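Local coordinates for protein putative hydrolase (Chloroflexus aurantiacus J-10-fl, PDB 3CMN) that is of unproven function but is probably a zinc-dependent hydrolase of the zincin-like metallopeptidase type, at residues R80-L83 against E84-V88; L300-M303 against V304-T308. All blocks are in the same frame, centred on the assembly; numbering follows the deposited sequence.

Interaction 1: R80-L83 against E84-V88; sequences REWL and EANIV
The side-chain amide of Asn86 lies over one face of the Trp82 indole, its ND2 offset toward the rim and 3.2 Å from Trp82 NE1, with the amide and ring planes 33° apart. Both of these nitrogens are donors, so they do not bond to each other; NE1 is satisfied elsewhere. ND2 turns instead to the main chain one turn back, giving Trp82 O a hydrogen bond of 2.7 Å at an N-H...O angle of 167°. That oxygen lies in the amide plane, which fixes the rotation of the amide above the indole. The Trp82 ring reaches this place because CG stands opposite the backbone N (chi1 -180°), swinging it alongside the following turn.

On another side of the helix, Arg80 and Glu84 form a long salt bridge, NH2 to OE2 at 3.8 Å. The carboxylate oxygen sits over the centre of the guanidinium face with no N-H aimed at it, so the attraction is one of charge alone; the stronger partner of Glu84 is Arg24 of helix 20-31. Backbone bonds join the turns, among them Glu84 N to Arg80 O at 2.9 Å, while Leu83 O accepts from both Asn86 N and Ile87 N. Leu83 packs on helices 20-31 and 120-135, and Trp82 meets Tyr157. This is an amphipathic alpha-helix, with i to i+4 side-chain pairs near its start.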
# COMPACT_ATOMS: atom_id res chain seq x y z
N ARG A 80 -16.65 -3.22 9.21
CA ARG A 80 -17.07 -2.14 10.09
C ARG A 80 -15.87 -1.61 10.87
O ARG A 80 -15.68 -0.40 11.00
CB ARG A 80 -18.15 -2.63 11.05
CG ARG A 80 -18.66 -1.56 11.98
CD ARG A 80 -19.74 -2.08 12.90
NE ARG A 80 -20.42 -0.97 13.57
CZ ARG A 80 -19.98 -0.36 14.66
NH1 ARG A 80 -18.84 -0.74 15.24
NH2 ARG A 80 -20.68 0.64 15.17
N GLU A 81 -15.06 -2.53 11.39
CA GLU A 81 -13.88 -2.12 12.15
C GLU A 81 -12.88 -1.42 11.23
O GLU A 81 -12.23 -0.47 11.64
CB GLU A 81 -13.24 -3.32 12.83
CG GLU A 81 -14.15 -3.98 13.86
CD GLU A 81 -13.56 -5.25 14.42
OE1 GLU A 81 -13.10 -6.09 13.61
OE2 GLU A 81 -13.58 -5.42 15.66
N TRP A 82 -12.77 -1.89 9.99
CA TRP A 82 -11.85 -1.24 9.09
C TRP A 82 -12.26 0.23 8.91
O TRP A 82 -11.42 1.13 8.92
CB TRP A 82 -11.82 -1.94 7.72
CG TRP A 82 -10.87 -1.28 6.77
CD1 TRP A 82 -9.51 -1.41 6.74
CD2 TRP A 82 -11.21 -0.32 5.76
NE1 TRP A 82 -8.98 -0.59 5.78
CE2 TRP A 82 -9.99 0.09 5.16
CE3 TRP A 82 -12.41 0.23 5.30
CZ2 TRP A 82 -9.95 1.04 4.12
CZ3 TRP A 82 -12.37 1.17 4.27
CH2 TRP A 82 -11.14 1.56 3.69
N LEU A 83 -13.57 0.45 8.77
CA LEU A 83 -14.13 1.79 8.59
C LEU A 83 -13.97 2.70 9.81
O LEU A 83 -13.53 3.83 9.68
CB LEU A 83 -15.62 1.70 8.24
CG LEU A 83 -16.01 1.36 6.80
CD1 LEU A 83 -17.53 1.15 6.75
CD2 LEU A 83 -15.59 2.50 5.86
N GLU A 84 -14.35 2.20 10.98
CA GLU A 84 -14.24 2.96 12.22
C GLU A 84 -12.81 3.41 12.48
O GLU A 84 -12.57 4.49 13.04
CB GLU A 84 -14.71 2.12 13.42
CG GLU A 84 -16.19 1.71 13.41
CD GLU A 84 -17.14 2.91 13.38
OE1 GLU A 84 -16.69 4.04 13.69
OE2 GLU A 84 -18.35 2.72 13.06
N ALA A 85 -11.86 2.59 12.07
CA ALA A 85 -10.45 2.87 12.28
C ALA A 85 -9.79 3.75 11.23
O ALA A 85 -8.74 4.33 11.48
CB ALA A 85 -9.69 1.55 12.37
N ASN A 86 -10.43 3.88 10.07
CA ASN A 86 -9.87 4.64 8.95
C ASN A 86 -10.63 5.87 8.50
O ASN A 86 -10.11 6.67 7.72
CB ASN A 86 -9.74 3.71 7.73
CG ASN A 86 -8.59 2.74 7.85
OD1 ASN A 86 -7.43 3.11 7.62
ND2 ASN A 86 -8.89 1.50 8.22
N ILE A 87 -11.87 6.04 8.96
CA ILE A 87 -12.65 7.17 8.50
C ILE A 87 -12.09 8.56 8.83
O ILE A 87 -12.19 9.47 8.01
CB ILE A 87 -14.12 7.06 8.96
CG1 ILE A 87 -14.94 8.16 8.27
CG2 ILE A 87 -14.21 7.13 10.46
CD1 ILE A 87 -16.43 7.94 8.36
N VAL A 88 -11.48 8.72 10.01
CA VAL A 88 -10.91 10.01 10.37
C VAL A 88 -9.70 10.30 9.49
O VAL A 88 -9.58 11.38 8.92
CB VAL A 88 -10.48 10.04 11.86
CG1 VAL A 88 -9.78 11.36 12.16
CG2 VAL A 88 -11.69 9.88 12.76

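Interaction 2: L300-M303 against V304-T308; sequences LDQM and VFRLT
Arg306 holds the side-chain oxygen of Gln302 in a two-pronged polar grip: NE and NH2 each lie 2.9 Å from Gln302 OE1, which sits at the guanidinium edge, in its plane. The amide is turned 58° to that plane, and NH2 stands above the carbonyl plane while NE is only modestly tilted from it. Gln302 can present OE1 because its chain runs outward fully extended (chi2 -180°). A leucine in place of Arg306 would probably leave the Gln302 amide free to turn and Asp311, the salt-bridge partner of NH1, without its mate.

Among the apolar contacts, the Met303 chain is bent at chi2 and chi3, with SD 4.1 Å from Leu307 CD2 and its end methyl CE 4.1 Å from Val304 CG2.

A mixed contact pairs Asp301 with Phe305: the two run side by side in the same direction, and Asp301 OD1 lies 3.8 Å from Phe305 CE1, the carboxylate and ring planes being 64° apart. OD2 of Asp301 is hydrogen-bonded to Ser145 OG.

Backbone bonds of the i to i+4 kind include Leu307 N to Met303 O at 2.9 Å. These last two turns of helix 283-307 pack against two neighbours: Leu300, Met303 and Leu307 meet helix 120-135, whereas Val304, Phe305 and Thr308 touch helix 145-148.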
# COMPACT_ATOMS: atom_id res chain seq x y z
N LEU A 300 -7.83 1.48 -7.61
CA LEU A 300 -8.50 2.06 -6.45
C LEU A 300 -7.55 2.95 -5.64
O LEU A 300 -7.97 3.94 -5.05
CB LEU A 300 -9.08 0.95 -5.56
CG LEU A 300 -10.14 0.03 -6.18
CD1 LEU A 300 -10.42 -1.12 -5.22
CD2 LEU A 300 -11.44 0.79 -6.49
N ASP A 301 -6.27 2.60 -5.62
CA ASP A 301 -5.29 3.41 -4.90
C ASP A 301 -5.18 4.76 -5.62
O ASP A 301 -5.05 5.82 -5.01
CB ASP A 301 -3.94 2.71 -4.86
CG ASP A 301 -2.97 3.38 -3.91
OD1 ASP A 301 -3.42 4.04 -2.94
OD2 ASP A 301 -1.75 3.24 -4.11
N GLN A 302 -5.25 4.71 -6.94
CA GLN A 302 -5.18 5.90 -7.75
C GLN A 302 -6.45 6.75 -7.54
O GLN A 302 -6.38 7.97 -7.39
CB GLN A 302 -5.07 5.51 -9.21
CG GLN A 302 -4.97 6.67 -10.14
CD GLN A 302 -4.86 6.22 -11.56
OE1 GLN A 302 -5.65 6.62 -12.41
NE2 GLN A 302 -3.89 5.35 -11.84
N MET A 303 -7.60 6.06 -7.53
CA MET A 303 -8.90 6.68 -7.32
C MET A 303 -8.89 7.53 -6.06
O MET A 303 -9.42 8.64 -6.05
CB MET A 303 -9.98 5.58 -7.19
CG MET A 303 -11.43 6.05 -6.92
SD MET A 303 -11.84 6.66 -5.24
CE MET A 303 -11.96 5.14 -4.33
N VAL A 304 -8.27 7.01 -5.00
CA VAL A 304 -8.20 7.75 -3.74
C VAL A 304 -7.38 9.03 -3.89
O VAL A 304 -7.67 10.03 -3.25
CB VAL A 304 -7.59 6.88 -2.60
CG1 VAL A 304 -7.74 7.60 -1.28
CG2 VAL A 304 -8.28 5.54 -2.54
N PHE A 305 -6.34 9.00 -4.72
CA PHE A 305 -5.53 10.20 -4.93
C PHE A 305 -6.36 11.28 -5.62
O PHE A 305 -6.40 12.42 -5.17
CB PHE A 305 -4.28 9.90 -5.78
CG PHE A 305 -3.14 9.28 -5.00
CD1 PHE A 305 -3.04 7.89 -4.87
CD2 PHE A 305 -2.17 10.08 -4.40
CE1 PHE A 305 -1.99 7.32 -4.15
CE2 PHE A 305 -1.12 9.51 -3.68
CZ PHE A 305 -1.03 8.13 -3.55
N ARG A 306 -7.01 10.91 -6.72
CA ARG A 306 -7.83 11.85 -7.49
C ARG A 306 -9.00 12.41 -6.71
O ARG A 306 -9.38 13.56 -6.89
CB ARG A 306 -8.35 11.16 -8.74
CG ARG A 306 -7.25 10.64 -9.63
CD ARG A 306 -7.83 9.56 -10.51
NE ARG A 306 -6.89 9.09 -11.52
CZ ARG A 306 -6.37 9.86 -12.47
NH1 ARG A 306 -6.68 11.14 -12.55
NH2 ARG A 306 -5.56 9.32 -13.37
N LEU A 307 -9.59 11.57 -5.86
CA LEU A 307 -10.72 11.96 -5.03
C LEU A 307 -10.30 13.12 -4.12
O LEU A 307 -11.03 14.10 -3.96
CB LEU A 307 -11.16 10.77 -4.19
CG LEU A 307 -12.33 10.96 -3.22
CD1 LEU A 307 -13.58 11.42 -3.97
CD2 LEU A 307 -12.58 9.65 -2.49
N THR A 308 -9.11 13.00 -3.53
CA THR A 308 -8.58 14.02 -2.63
C THR A 308 -7.89 15.19 -3.32
O THR A 308 -7.45 16.12 -2.66
CB THR A 308 -7.61 13.40 -1.61
OG1 THR A 308 -6.60 12.65 -2.29
CG2 THR A 308 -8.35 12.50 -0.65

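In the fold
Interactions 1 and 2 illustrate how neighbouring turns of one helix are tied by side chains four residues apart, once near the start of helix 79-92 and once at the end of helix 283-307. Their centres are 18 Å apart and their nearest atoms about 8 Å, so they do not touch. Helix 120-135 links them indirectly: Leu131 and Ala135 meet Trp82 and Leu83, while Leu130 meets Leu307 and Leu134 meets Leu300 and Met303. Neither contact includes His184, Glu185 or His188, an HExxH pattern on helix 174-193 that would be consistent with a zincin-type metal site, though no metal is bound to it here.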